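Local coordinates for protein putative transcriptional regulator (Listeria innocua, PDB 3LWF) that probably binds DNA as a transcriptional regulator of the Rrf2 family, at residues K21-G26 and T101-I106; E91-G96 and T137-L142; K38-G43 and Y84-D89. One frame throughout, in Å; residues are numbered along the deposited sequence.

Overall arrangement
Helix 95-102 organises two of the three contacts: contact 2 lies at its start and contact 1 at its end, their centres about 17 Å apart. Both are partly buried and both meet the second subunit. Their chemistry is largely that of helix ends, a buried carboxylate serving backbone and hydroxyl donors in contact 1, paired backbone and capping threonines in contact 2. Contact 3, between the loop after helix 24-38 and strand 83-86, is a surface contact, small and mostly apolar, and no other chain of the assembly reaches it. It nevertheless adjoins contact 2, because L86 packs against I93 and L139, linking the strand to the helix starts.

Contact 1: K21-G26 and T101-I106; sequences KITTKG and TLEGPI. With SO4 (sulfate ion), chain F.
E103 carries this contact, reaching across from the end of helix 95-102 to the first turn of helix 24-38. A bend at its second torsion (chi2 -77°) turns the carboxylate into the helix start. There OE2 is gripped twice: T23 OG1 donates from the syn side at 2.6 Å, and G26 N, 2.8 Å away, meets the anti lone pair of the same OE2. The other oxygen, OE1, receives T23 N at 3.1 Å, from 42° above the carboxylate plane. T23 OG1 in turn accepts from K25 N, capping the helix.

K25 runs alongside the backbone of L102, its CD 3.5 Å from L102 O, and its bent chain brings NZ to a sulfate, NZ to O4 2.6 Å; G104 N donates to that same sulfate oxygen. L102 returns the packing, its CD1 3.3 Å from K25 O. Beyond the carboxylate, I22 and I106 meet through CG1 and CD1, and W123 of the second subunit packs on I22.

In effect the carboxylate of E103 bonds the N-cap amide of T23, the task that an N3 side chain performs in a capping box, here supplied by a distant segment at a helix N-terminus.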
ATOM      1  N   LYS A  21      -0.571  -8.338  -1.956  1.00 30.13           N
ATOM      2  CA  LYS A  21      -1.129  -9.685  -1.824  1.00 30.31           C
ATOM      3  C   LYS A  21      -2.046  -9.833  -0.598  1.00 29.98           C
ATOM      4  O   LYS A  21      -1.618 -10.235   0.459  1.00 30.76           O
ATOM      5  CB  LYS A  21      -0.003 -10.718  -1.835  1.00 30.97           C
ATOM      6  CG  LYS A  21      -0.445 -12.152  -1.926  1.00 42.69           C
ATOM      7  CD  LYS A  21       0.771 -13.068  -1.962  1.00 47.96           C
ATOM      8  CE  LYS A  21       0.395 -14.528  -1.848  1.00 50.94           C
ATOM      9  NZ  LYS A  21       1.629 -15.322  -1.571  1.00 58.34           N
ATOM     10  N   ILE A  22      -3.317  -9.488  -0.742  1.00 28.97           N
ATOM     11  CA  ILE A  22      -4.305  -9.839   0.252  1.00 26.99           C
ATOM     12  C   ILE A  22      -5.208 -10.810  -0.438  1.00 26.06           C
ATOM     13  O   ILE A  22      -5.925 -10.442  -1.359  1.00 27.06           O
ATOM     14  CB  ILE A  22      -5.093  -8.623   0.796  1.00 30.37           C
ATOM     15  CG1 ILE A  22      -4.131  -7.590   1.378  1.00 31.55           C
ATOM     16  CG2 ILE A  22      -6.096  -9.052   1.885  1.00 28.78           C
ATOM     17  CD1 ILE A  22      -4.800  -6.388   1.957  1.00 30.98           C
ATOM     18  N   THR A  23      -5.153 -12.059   0.012  1.00 24.85           N
ATOM     19  CA  THR A  23      -5.760 -13.199  -0.672  1.00 23.89           C
ATOM     20  C   THR A  23      -7.175 -13.425  -0.205  1.00 24.81           C
ATOM     21  O   THR A  23      -7.754 -12.629   0.569  1.00 24.24           O
ATOM     22  CB  THR A  23      -4.933 -14.473  -0.430  1.00 24.47           C
ATOM     23  OG1 THR A  23      -5.142 -14.954   0.899  1.00 21.96           O
ATOM     24  CG2 THR A  23      -3.459 -14.167  -0.627  1.00 20.83           C
ATOM     25  N   THR A  24      -7.761 -14.507  -0.688  1.00 23.56           N
ATOM     26  CA  THR A  24      -9.101 -14.843  -0.251  1.00 21.98           C
ATOM     27  C   THR A  24      -9.164 -15.177   1.233  1.00 20.30           C
ATOM     28  O   THR A  24     -10.228 -15.120   1.817  1.00 20.56           O
ATOM     29  CB  THR A  24      -9.688 -15.986  -1.069  1.00 22.59           C
ATOM     30  OG1 THR A  24      -8.835 -17.117  -0.966  1.00 23.65           O
ATOM     31  CG2 THR A  24      -9.828 -15.566  -2.525  1.00 21.02           C
ATOM     32  N   LYS A  25      -8.039 -15.495   1.854  1.00 18.60           N
ATOM     33  CA  LYS A  25      -8.071 -15.880   3.238  1.00 18.99           C
ATOM     34  C   LYS A  25      -8.493 -14.678   4.091  1.00 20.23           C
ATOM     35  O   LYS A  25      -9.435 -14.762   4.874  1.00 21.28           O
ATOM     36  CB  LYS A  25      -6.678 -16.385   3.677  1.00 18.57           C
ATOM     37  CG  LYS A  25      -6.187 -17.599   2.963  1.00 19.23           C
ATOM     38  CD  LYS A  25      -4.808 -18.057   3.580  1.00 22.01           C
ATOM     39  CE  LYS A  25      -3.702 -17.048   3.211  1.00 27.45           C
ATOM     40  NZ  LYS A  25      -2.314 -17.511   3.305  1.00 42.74           N
ATOM     41  N   GLY A  26      -7.794 -13.559   3.919  1.00 20.11           N
ATOM     42  CA  GLY A  26      -8.123 -12.327   4.612  1.00 22.13           C
ATOM     43  C   GLY A  26      -9.478 -11.799   4.173  1.00 21.13           C
ATOM     44  O   GLY A  26     -10.277 -11.340   4.985  1.00 22.80           O
ATOM     45  N   THR A 101      -4.513 -12.220  11.179  1.00 21.40           N
ATOM     46  CA  THR A 101      -4.769 -13.591  11.658  1.00 20.60           C
ATOM     47  C   THR A 101      -4.798 -14.573  10.490  1.00 18.54           C
ATOM     48  O   THR A 101      -4.320 -15.702  10.604  1.00 21.67           O
ATOM     49  CB  THR A 101      -6.096 -13.684  12.479  1.00 21.91           C
ATOM     50  OG1 THR A 101      -6.018 -12.823  13.619  1.00 20.10           O
ATOM     51  CG2 THR A 101      -6.383 -15.104  12.932  1.00 14.56           C
ATOM     52  N   LEU A 102      -5.329 -14.145   9.359  1.00 20.69           N
ATOM     53  CA  LEU A 102      -5.604 -15.047   8.230  1.00 20.29           C
ATOM     54  C   LEU A 102      -4.564 -15.008   7.094  1.00 20.04           C
ATOM     55  O   LEU A 102      -4.401 -16.006   6.384  1.00 20.70           O
ATOM     56  CB  LEU A 102      -7.033 -14.798   7.689  1.00 18.52           C
ATOM     57  CG  LEU A 102      -8.118 -15.326   8.656  1.00 23.11           C
ATOM     58  CD1 LEU A 102      -9.520 -14.952   8.206  1.00 20.95           C
ATOM     59  CD2 LEU A 102      -8.008 -16.858   8.825  1.00 23.64           C
ATOM     60  N   GLU A 103      -3.888 -13.871   6.908  1.00 20.96           N
ATOM     61  CA  GLU A 103      -2.872 -13.727   5.880  1.00 21.71           C
ATOM     62  C   GLU A 103      -1.523 -13.982   6.433  1.00 22.95           C
ATOM     63  O   GLU A 103      -1.235 -13.691   7.574  1.00 26.69           O
ATOM     64  CB  GLU A 103      -2.870 -12.329   5.292  1.00 21.21           C
ATOM     65  CG  GLU A 103      -4.177 -12.005   4.571  1.00 21.49           C
ATOM     66  CD  GLU A 103      -4.254 -12.667   3.199  1.00 25.34           C
ATOM     67  OE1 GLU A 103      -3.297 -12.540   2.427  1.00 36.04           O
ATOM     68  OE2 GLU A 103      -5.254 -13.309   2.877  1.00 31.12           O
ATOM     69  N   GLY A 104      -0.650 -14.469   5.594  1.00 25.32           N
ATOM     70  CA  GLY A 104       0.754 -14.344   5.911  1.00 28.77           C
ATOM     71  C   GLY A 104       1.183 -12.872   5.949  1.00 29.76           C
ATOM     72  O   GLY A 104       0.384 -11.952   5.673  1.00 26.02           O
ATOM     73  N   PRO A 105       2.452 -12.638   6.292  1.00 27.01           N
ATOM     74  CA  PRO A 105       2.991 -11.277   6.293  1.00 25.28           C
ATOM     75  C   PRO A 105       2.696 -10.629   4.960  1.00 26.15           C
ATOM     76  O   PRO A 105       2.954 -11.247   3.943  1.00 27.01           O
ATOM     77  CB  PRO A 105       4.512 -11.494   6.482  1.00 22.89           C
ATOM     78  CG  PRO A 105       4.614 -12.814   7.166  1.00 25.08           C
ATOM     79  CD  PRO A 105       3.486 -13.649   6.580  1.00 28.37           C
ATOM     80  N   ILE A 106       2.123  -9.430   4.943  1.00 24.36           N
ATOM     81  CA  ILE A 106       1.823  -8.743   3.681  1.00 23.79           C
ATOM     82  C   ILE A 106       2.887  -7.658   3.411  1.00 23.72           C
ATOM     83  O   ILE A 106       3.105  -6.773   4.230  1.00 22.92           O
ATOM     84  CB  ILE A 106       0.459  -8.079   3.744  1.00 25.30           C
ATOM     85  CG1 ILE A 106      -0.663  -9.124   3.880  1.00 24.53           C
ATOM     86  CG2 ILE A 106       0.245  -7.170   2.557  1.00 24.42           C
ATOM     87  CD1 ILE A 106      -1.890  -8.501   4.561  1.00 27.54           C
TER
HETATM   88  S   SO4 F 142      -0.083 -15.763   1.888  0.50 36.64           S
HETATM   89  O1  SO4 F 142       0.531 -14.681   1.113  0.50 39.01           O
HETATM   90  O2  SO4 F 142      -0.518 -16.814   0.965  0.50 28.07           O
HETATM   91  O3  SO4 F 142       0.979 -16.211   2.789  0.50 27.43           O
HETATM   92  O4  SO4 F 142      -1.240 -15.206   2.605  0.50 22.00           O

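Contact 2: E91-G96 and T137-L142; sequences EKITAG and TTLSDL
T94 and T138 face each other as a single antiparallel bridge, a non-hydrogen-bonded pair with CA atoms 4.1 Å apart. Backbone bonds flank it: L139 N donates to I93 O at 2.9 Å (155° at the hydrogen), and A95 N donates to T137 O at the same length. Each carbonyl also receives a CA-H contact, T138 CA lying 3.2 Å from I93 O and T94 CA equally near T137 O.

Capping forms the second layer. T138 and D141 make a capping box: D141 N donates to T138 OG1 at 3.0 Å, while T138 N reaches D141 OD2 from above the carboxylate plane. In segment 91-96, T94 is likewise an N-cap, and its amide is held by the carboxylate of D97.

Apolar and van der Waals contacts close the edges. I93 CG2 packs on L139 CD1 at 3.8 Å, beside L86 and L34. T138 CG2, set anti to its carbonyl carbon, presses on E91 O at 3.2 Å. A bend at chi2 (-86°) folds E91 over S140, bringing OE1 within 3.3 Å of S140 CB. S140 OG also lies 3.1 Å from E91 N, but at an angle too poor for a hydrogen bond; that amide is bonded to D89 OD1.

The chemistry implies that two helix starts are joined mainly through main-chain polar groups, with caps satisfying amides that the helices cannot serve themselves.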
ATOM      1  N   GLU A  91     -16.942  -2.455  17.455  1.00 24.50           N
ATOM      2  CA  GLU A  91     -16.338  -1.139  17.573  1.00 25.71           C
ATOM      3  C   GLU A  91     -14.909  -1.241  18.102  1.00 26.29           C
ATOM      4  O   GLU A  91     -14.194  -0.252  18.101  1.00 27.78           O
ATOM      5  CB  GLU A  91     -17.141  -0.252  18.545  1.00 28.01           C
ATOM      6  CG  GLU A  91     -18.634  -0.046  18.223  1.00 34.74           C
ATOM      7  CD  GLU A  91     -18.901   1.096  17.260  1.00 48.22           C
ATOM      8  OE1 GLU A  91     -17.919   1.714  16.776  1.00 55.29           O
ATOM      9  OE2 GLU A  91     -20.092   1.375  16.981  1.00 50.03           O
ATOM     10  N   LYS A  92     -14.500  -2.407  18.588  1.00 25.52           N
ATOM     11  CA  LYS A  92     -13.121  -2.586  19.084  1.00 27.18           C
ATOM     12  C   LYS A  92     -12.283  -3.557  18.245  1.00 27.66           C
ATOM     13  O   LYS A  92     -11.054  -3.434  18.191  1.00 31.70           O
ATOM     14  CB  LYS A  92     -13.121  -3.030  20.543  1.00 28.83           C
ATOM     15  CG  LYS A  92     -13.815  -2.070  21.523  1.00 32.13           C
ATOM     16  CD  LYS A  92     -13.583  -2.547  22.981  1.00 46.42           C
ATOM     17  CE  LYS A  92     -14.469  -1.817  24.042  1.00 51.22           C
ATOM     18  NZ  LYS A  92     -15.733  -2.570  24.392  1.00 48.99           N
ATOM     19  N   ILE A  93     -12.928  -4.489  17.559  1.00 23.96           N
ATOM     20  CA  ILE A  93     -12.202  -5.394  16.664  1.00 23.18           C
ATOM     21  C   ILE A  93     -11.832  -4.676  15.340  1.00 23.08           C
ATOM     22  O   ILE A  93     -12.683  -4.087  14.657  1.00 24.27           O
ATOM     23  CB  ILE A  93     -13.020  -6.671  16.395  1.00 23.03           C
ATOM     24  CG1 ILE A  93     -13.233  -7.454  17.696  1.00 24.29           C
ATOM     25  CG2 ILE A  93     -12.351  -7.541  15.334  1.00 21.40           C
ATOM     26  CD1 ILE A  93     -14.382  -8.487  17.600  1.00 20.21           C
ATOM     27  N   THR A  94     -10.562  -4.751  14.986  1.00 21.31           N
ATOM     28  CA  THR A  94     -10.019  -4.066  13.814  1.00 21.27           C
ATOM     29  C   THR A  94      -9.826  -4.944  12.577  1.00 22.26           C
ATOM     30  O   THR A  94      -9.766  -6.179  12.640  1.00 21.68           O
ATOM     31  CB  THR A  94      -8.650  -3.513  14.152  1.00 22.42           C
ATOM     32  OG1 THR A  94      -7.790  -4.614  14.286  1.00 22.37           O
ATOM     33  CG2 THR A  94      -8.645  -2.684  15.497  1.00 20.30           C
ATOM     34  N   ALA A  95      -9.677  -4.282  11.431  1.00 23.61           N
ATOM     35  CA  ALA A  95      -9.378  -4.951  10.173  1.00 20.72           C
ATOM     36  C   ALA A  95      -8.028  -5.659  10.301  1.00 21.13           C
ATOM     37  O   ALA A  95      -7.848  -6.775   9.822  1.00 18.97           O
ATOM     38  CB  ALA A  95      -9.387  -3.940   8.998  1.00 17.57           C
ATOM     39  N   GLY A  96      -7.084  -5.034  10.983  1.00 20.89           N
ATOM     40  CA  GLY A  96      -5.792  -5.701  11.290  1.00 20.71           C
ATOM     41  C   GLY A  96      -5.880  -7.021  12.053  1.00 24.03           C
ATOM     42  O   GLY A  96      -5.200  -8.012  11.687  1.00 21.62           O
ATOM     43  N   THR A 137      -9.009   0.944  11.914  1.00 24.18           N
ATOM     44  CA  THR A 137     -10.315   0.807  11.271  1.00 25.00           C
ATOM     45  C   THR A 137     -10.968  -0.418  11.888  1.00 26.27           C
ATOM     46  O   THR A 137     -10.366  -1.506  11.874  1.00 27.49           O
ATOM     47  CB  THR A 137     -10.188   0.615   9.730  1.00 25.08           C
ATOM     48  OG1 THR A 137      -9.455   1.705   9.177  1.00 23.93           O
ATOM     49  CG2 THR A 137     -11.555   0.496   9.023  1.00 20.12           C
ATOM     50  N   THR A 138     -12.193  -0.253  12.400  1.00 23.04           N
ATOM     51  CA  THR A 138     -12.911  -1.326  13.062  1.00 21.73           C
ATOM     52  C   THR A 138     -13.959  -1.950  12.169  1.00 22.33           C
ATOM     53  O   THR A 138     -14.324  -1.407  11.103  1.00 21.15           O
ATOM     54  CB  THR A 138     -13.650  -0.801  14.316  1.00 25.92           C
ATOM     55  OG1 THR A 138     -14.620   0.197  13.916  1.00 19.20           O
ATOM     56  CG2 THR A 138     -12.670  -0.240  15.320  1.00 17.62           C
ATOM     57  N   LEU A 139     -14.458  -3.105  12.595  1.00 20.41           N
ATOM     58  CA  LEU A 139     -15.540  -3.725  11.863  1.00 22.48           C
ATOM     59  C   LEU A 139     -16.730  -2.756  11.765  1.00 23.21           C
ATOM     60  O   LEU A 139     -17.402  -2.696  10.734  1.00 23.67           O
ATOM     61  CB  LEU A 139     -15.962  -5.041  12.508  1.00 24.10           C
ATOM     62  CG  LEU A 139     -14.957  -6.194  12.481  1.00 25.92           C
ATOM     63  CD1 LEU A 139     -15.494  -7.389  13.243  1.00 22.19           C
ATOM     64  CD2 LEU A 139     -14.627  -6.556  11.039  1.00 23.87           C
ATOM     65  N   SER A 140     -16.989  -1.992  12.821  1.00 24.17           N
ATOM     66  CA  SER A 140     -18.065  -0.965  12.777  1.00 25.08           C
ATOM     67  C   SER A 140     -17.823   0.108  11.740  1.00 22.14           C
ATOM     68  O   SER A 140     -18.729   0.488  11.019  1.00 22.10           O
ATOM     69  CB  SER A 140     -18.252  -0.314  14.149  1.00 23.67           C
ATOM     70  OG  SER A 140     -18.597  -1.348  15.038  1.00 34.68           O
ATOM     71  N   ASP A 141     -16.593   0.580  11.649  1.00 23.25           N
ATOM     72  CA  ASP A 141     -16.211   1.524  10.592  1.00 23.89           C
ATOM     73  C   ASP A 141     -16.545   0.946   9.223  1.00 24.39           C
ATOM     74  O   ASP A 141     -17.052   1.649   8.336  1.00 25.39           O
ATOM     75  CB  ASP A 141     -14.695   1.812  10.644  1.00 25.05           C
ATOM     76  CG  ASP A 141     -14.289   2.579  11.857  1.00 22.41           C
ATOM     77  OD1 ASP A 141     -15.146   3.254  12.428  1.00 28.95           O
ATOM     78  OD2 ASP A 141     -13.117   2.480  12.279  1.00 25.49           O
ATOM     79  N   LEU A 142     -16.247  -0.337   9.029  1.00 23.29           N
ATOM     80  CA  LEU A 142     -16.427  -0.925   7.711  1.00 21.68           C
ATOM     81  C   LEU A 142     -17.915  -1.080   7.399  1.00 25.07           C
ATOM     82  O   LEU A 142     -18.363  -0.726   6.331  1.00 22.38           O
ATOM     83  CB  LEU A 142     -15.732  -2.261   7.620  1.00 21.30           C
ATOM     84  CG  LEU A 142     -14.205  -2.250   7.685  1.00 25.59           C
ATOM     85  CD1 LEU A 142     -13.689  -3.663   7.396  1.00 20.82           C
ATOM     86  CD2 LEU A 142     -13.590  -1.204   6.712  1.00 19.82           C
TER

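Contact 3: K38-G43 and Y84-D89; sequences KRIGDG and YVLNGD. With SO4 (sulfate ion), chain G.
D42 N donates to R39 O at 2.9 Å, closing the type II turn from R39 to D42 that presents I40 to L86 of strand 83-86. I40 is the second residue of this turn. G41 follows with a positive phi of 93°, as the third position of a type II turn commonly has, and G43 also has a positive phi. E35, near the end of helix 24-38, forms salt bridges with both K38 and R39 at the base of the turn.

The two segments meet at two places. At the first, I40 extends its ethyl branch across the gap, so that CD1 stands 4.3 Å from L86 CD2. This is a loose methyl-to-methyl touch; the same I40 CD1 also comes within 4.5 Å of G88 O. L86 points toward the turn from its CA, with CG anti to the backbone N (chi1 -165°), while L36 and L139, among others, pack on it from within the fold.

This is the wing region of a winged helix-turn-helix domain, as expected for the Rrf2 family: strands 74-77 and 83-86 form the antiparallel hairpin. Y84 pairs through its backbone with I45, which lies between helices 24-38 and 47-54, where this fold usually places a further short strand.

At the second place V85 lays CG1, the methyl anti to its carbonyl carbon, against the peptide of G43, 3.7 Å from G43 O and 3.9 Å from G43 C. The touch is van der Waals in kind. Just past the strand, N87 turns away from the loop: ND2 is hydrogen-bonded to G72 O and only weakly, at 3.5 Å, to O4 of a sulfate that K75 also holds.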
ATOM      1  N   LYS A  38     -22.903  -8.045  11.740  1.00 25.69           N
ATOM      2  CA  LYS A  38     -24.269  -7.691  11.408  1.00 27.22           C
ATOM      3  C   LYS A  38     -25.292  -8.467  12.230  1.00 29.80           C
ATOM      4  O   LYS A  38     -26.388  -7.973  12.464  1.00 29.50           O
ATOM      5  CB  LYS A  38     -24.584  -7.985   9.934  1.00 26.20           C
ATOM      6  CG  LYS A  38     -23.922  -7.103   8.940  1.00 35.64           C
ATOM      7  CD  LYS A  38     -24.257  -7.534   7.508  1.00 37.98           C
ATOM      8  CE  LYS A  38     -23.245  -6.991   6.526  1.00 41.59           C
ATOM      9  NZ  LYS A  38     -23.565  -7.399   5.142  1.00 45.16           N
ATOM     10  N   ARG A  39     -24.986  -9.701  12.616  1.00 29.55           N
ATOM     11  CA  ARG A  39     -26.031 -10.572  13.123  1.00 28.79           C
ATOM     12  C   ARG A  39     -25.899 -10.789  14.619  1.00 28.38           C
ATOM     13  O   ARG A  39     -26.466 -11.753  15.162  1.00 28.63           O
ATOM     14  CB  ARG A  39     -26.004 -11.908  12.371  1.00 28.95           C
ATOM     15  CG  ARG A  39     -26.510 -11.793  10.956  1.00 34.92           C
ATOM     16  CD  ARG A  39     -25.912 -12.818   9.986  1.00 43.49           C
ATOM     17  NE  ARG A  39     -25.950 -12.288   8.627  1.00 45.67           N
ATOM     18  CZ  ARG A  39     -27.083 -12.171   7.937  1.00 37.76           C
ATOM     19  NH1 ARG A  39     -28.249 -12.572   8.446  1.00 31.53           N
ATOM     20  NH2 ARG A  39     -27.064 -11.651   6.733  1.00 29.55           N
ATOM     21  N   ILE A  40     -25.157  -9.913  15.286  1.00 26.94           N
ATOM     22  CA  ILE A  40     -25.044  -9.994  16.732  1.00 28.86           C
ATOM     23  C   ILE A  40     -26.446 -10.001  17.345  1.00 30.29           C
ATOM     24  O   ILE A  40     -27.320  -9.220  16.966  1.00 31.90           O
ATOM     25  CB  ILE A  40     -24.284  -8.778  17.329  1.00 29.50           C
ATOM     26  CG1 ILE A  40     -22.782  -8.945  17.148  1.00 31.63           C
ATOM     27  CG2 ILE A  40     -24.640  -8.642  18.818  1.00 26.30           C
ATOM     28  CD1 ILE A  40     -21.964  -7.698  17.541  1.00 32.17           C
ATOM     29  N   GLY A  41     -26.698 -10.876  18.291  1.00 30.42           N
ATOM     30  CA  GLY A  41     -28.042 -10.900  18.877  1.00 29.34           C
ATOM     31  C   GLY A  41     -28.978 -11.881  18.190  1.00 29.07           C
ATOM     32  O   GLY A  41     -30.062 -12.166  18.706  1.00 32.44           O
ATOM     33  N   ASP A  42     -28.572 -12.447  17.059  1.00 28.13           N
ATOM     34  CA  ASP A  42     -29.382 -13.489  16.416  1.00 27.26           C
ATOM     35  C   ASP A  42     -28.918 -14.896  16.771  1.00 29.57           C
ATOM     36  O   ASP A  42     -29.302 -15.855  16.106  1.00 32.51           O
ATOM     37  CB  ASP A  42     -29.322 -13.348  14.896  1.00 29.21           C
ATOM     38  CG  ASP A  42     -29.814 -11.996  14.409  1.00 33.17           C
ATOM     39  OD1 ASP A  42     -30.696 -11.407  15.058  1.00 39.70           O
ATOM     40  OD2 ASP A  42     -29.312 -11.538  13.357  1.00 39.39           O
ATOM     41  N   GLY A  43     -28.075 -15.056  17.787  1.00 28.96           N
ATOM     42  CA  GLY A  43     -27.621 -16.419  18.113  1.00 29.45           C
ATOM     43  C   GLY A  43     -26.536 -16.907  17.169  1.00 27.93           C
ATOM     44  O   GLY A  43     -26.020 -16.146  16.351  1.00 30.11           O
ATOM     45  N   TYR A  84     -21.388 -20.001  14.896  1.00 19.01           N
ATOM     46  CA  TYR A  84     -20.390 -19.049  15.347  1.00 18.71           C
ATOM     47  C   TYR A  84     -21.058 -17.738  15.697  1.00 18.81           C
ATOM     48  O   TYR A  84     -22.151 -17.414  15.181  1.00 18.25           O
ATOM     49  CB  TYR A  84     -19.317 -18.857  14.268  1.00 17.29           C
ATOM     50  CG  TYR A  84     -18.515 -20.106  14.084  1.00 18.78           C
ATOM     51  CD1 TYR A  84     -17.377 -20.347  14.847  1.00 23.84           C
ATOM     52  CD2 TYR A  84     -18.920 -21.071  13.188  1.00 24.30           C
ATOM     53  CE1 TYR A  84     -16.667 -21.530  14.708  1.00 21.95           C
ATOM     54  CE2 TYR A  84     -18.206 -22.222  13.016  1.00 22.23           C
ATOM     55  CZ  TYR A  84     -17.096 -22.449  13.793  1.00 23.15           C
ATOM     56  OH  TYR A  84     -16.438 -23.617  13.635  1.00 28.80           O
ATOM     57  N   VAL A  85     -20.441 -17.030  16.625  1.00 16.55           N
ATOM     58  CA  VAL A  85     -20.801 -15.660  16.991  1.00 18.78           C
ATOM     59  C   VAL A  85     -19.520 -14.812  17.041  1.00 22.57           C
ATOM     60  O   VAL A  85     -18.438 -15.348  17.280  1.00 18.24           O
ATOM     61  CB  VAL A  85     -21.511 -15.583  18.384  1.00 20.29           C
ATOM     62  CG1 VAL A  85     -22.853 -16.367  18.339  1.00 16.72           C
ATOM     63  CG2 VAL A  85     -20.615 -16.069  19.547  1.00 16.66           C
ATOM     64  N   LEU A  86     -19.639 -13.501  16.815  1.00 21.81           N
ATOM     65  CA  LEU A  86     -18.494 -12.618  17.002  1.00 24.61           C
ATOM     66  C   LEU A  86     -18.139 -12.581  18.494  1.00 23.07           C
ATOM     67  O   LEU A  86     -18.996 -12.526  19.331  1.00 24.34           O
ATOM     68  CB  LEU A  86     -18.818 -11.205  16.499  1.00 24.29           C
ATOM     69  CG  LEU A  86     -17.646 -10.246  16.279  1.00 25.96           C
ATOM     70  CD1 LEU A  86     -16.785 -10.801  15.178  1.00 19.95           C
ATOM     71  CD2 LEU A  86     -18.165  -8.857  15.884  1.00 24.27           C
ATOM     72  N   ASN A  87     -16.882 -12.667  18.840  1.00 23.38           N
ATOM     73  CA  ASN A  87     -16.533 -12.678  20.240  1.00 25.95           C
ATOM     74  C   ASN A  87     -16.010 -11.335  20.739  1.00 29.09           C
ATOM     75  O   ASN A  87     -15.020 -11.257  21.443  1.00 34.66           O
ATOM     76  CB  ASN A  87     -15.494 -13.730  20.507  1.00 24.15           C
ATOM     77  CG  ASN A  87     -15.295 -13.967  21.991  1.00 27.98           C
ATOM     78  OD1 ASN A  87     -16.246 -14.010  22.745  1.00 27.18           O
ATOM     79  ND2 ASN A  87     -14.068 -14.144  22.398  1.00 18.95           N
ATOM     80  N   GLY A  88     -16.706 -10.274  20.459  1.00 30.20           N
ATOM     81  CA  GLY A  88     -16.273  -8.990  20.979  1.00 30.32           C
ATOM     82  C   GLY A  88     -17.076  -7.905  20.332  1.00 29.78           C
ATOM     83  O   GLY A  88     -17.984  -8.162  19.538  1.00 29.76           O
ATOM     84  N   ASP A  89     -16.702  -6.683  20.654  1.00 27.47           N
ATOM     85  CA  ASP A  89     -17.399  -5.519  20.179  1.00 26.77           C
ATOM     86  C   ASP A  89     -16.893  -5.197  18.772  1.00 23.67           C
ATOM     87  O   ASP A  89     -15.712  -4.999  18.609  1.00 22.70           O
ATOM     88  CB  ASP A  89     -17.044  -4.382  21.138  1.00 27.18           C
ATOM     89  CG  ASP A  89     -17.878  -3.156  20.940  1.00 26.54           C
ATOM     90  OD1 ASP A  89     -18.623  -3.055  19.954  1.00 29.57           O
ATOM     91  OD2 ASP A  89     -17.797  -2.292  21.831  1.00 36.16           O
TER
HETATM   92  S   SO4 G 143     -13.513 -15.192  26.745  0.70 68.36           S
HETATM   93  O1  SO4 G 143     -14.121 -15.651  28.003  0.70 64.98           O
HETATM   94  O2  SO4 G 143     -12.781 -13.952  26.945  0.70 74.07           O
HETATM   95  O3  SO4 G 143     -12.564 -16.178  26.248  0.70 62.97           O
HETATM   96  O4  SO4 G 143     -14.551 -14.892  25.774  0.70 70.61           O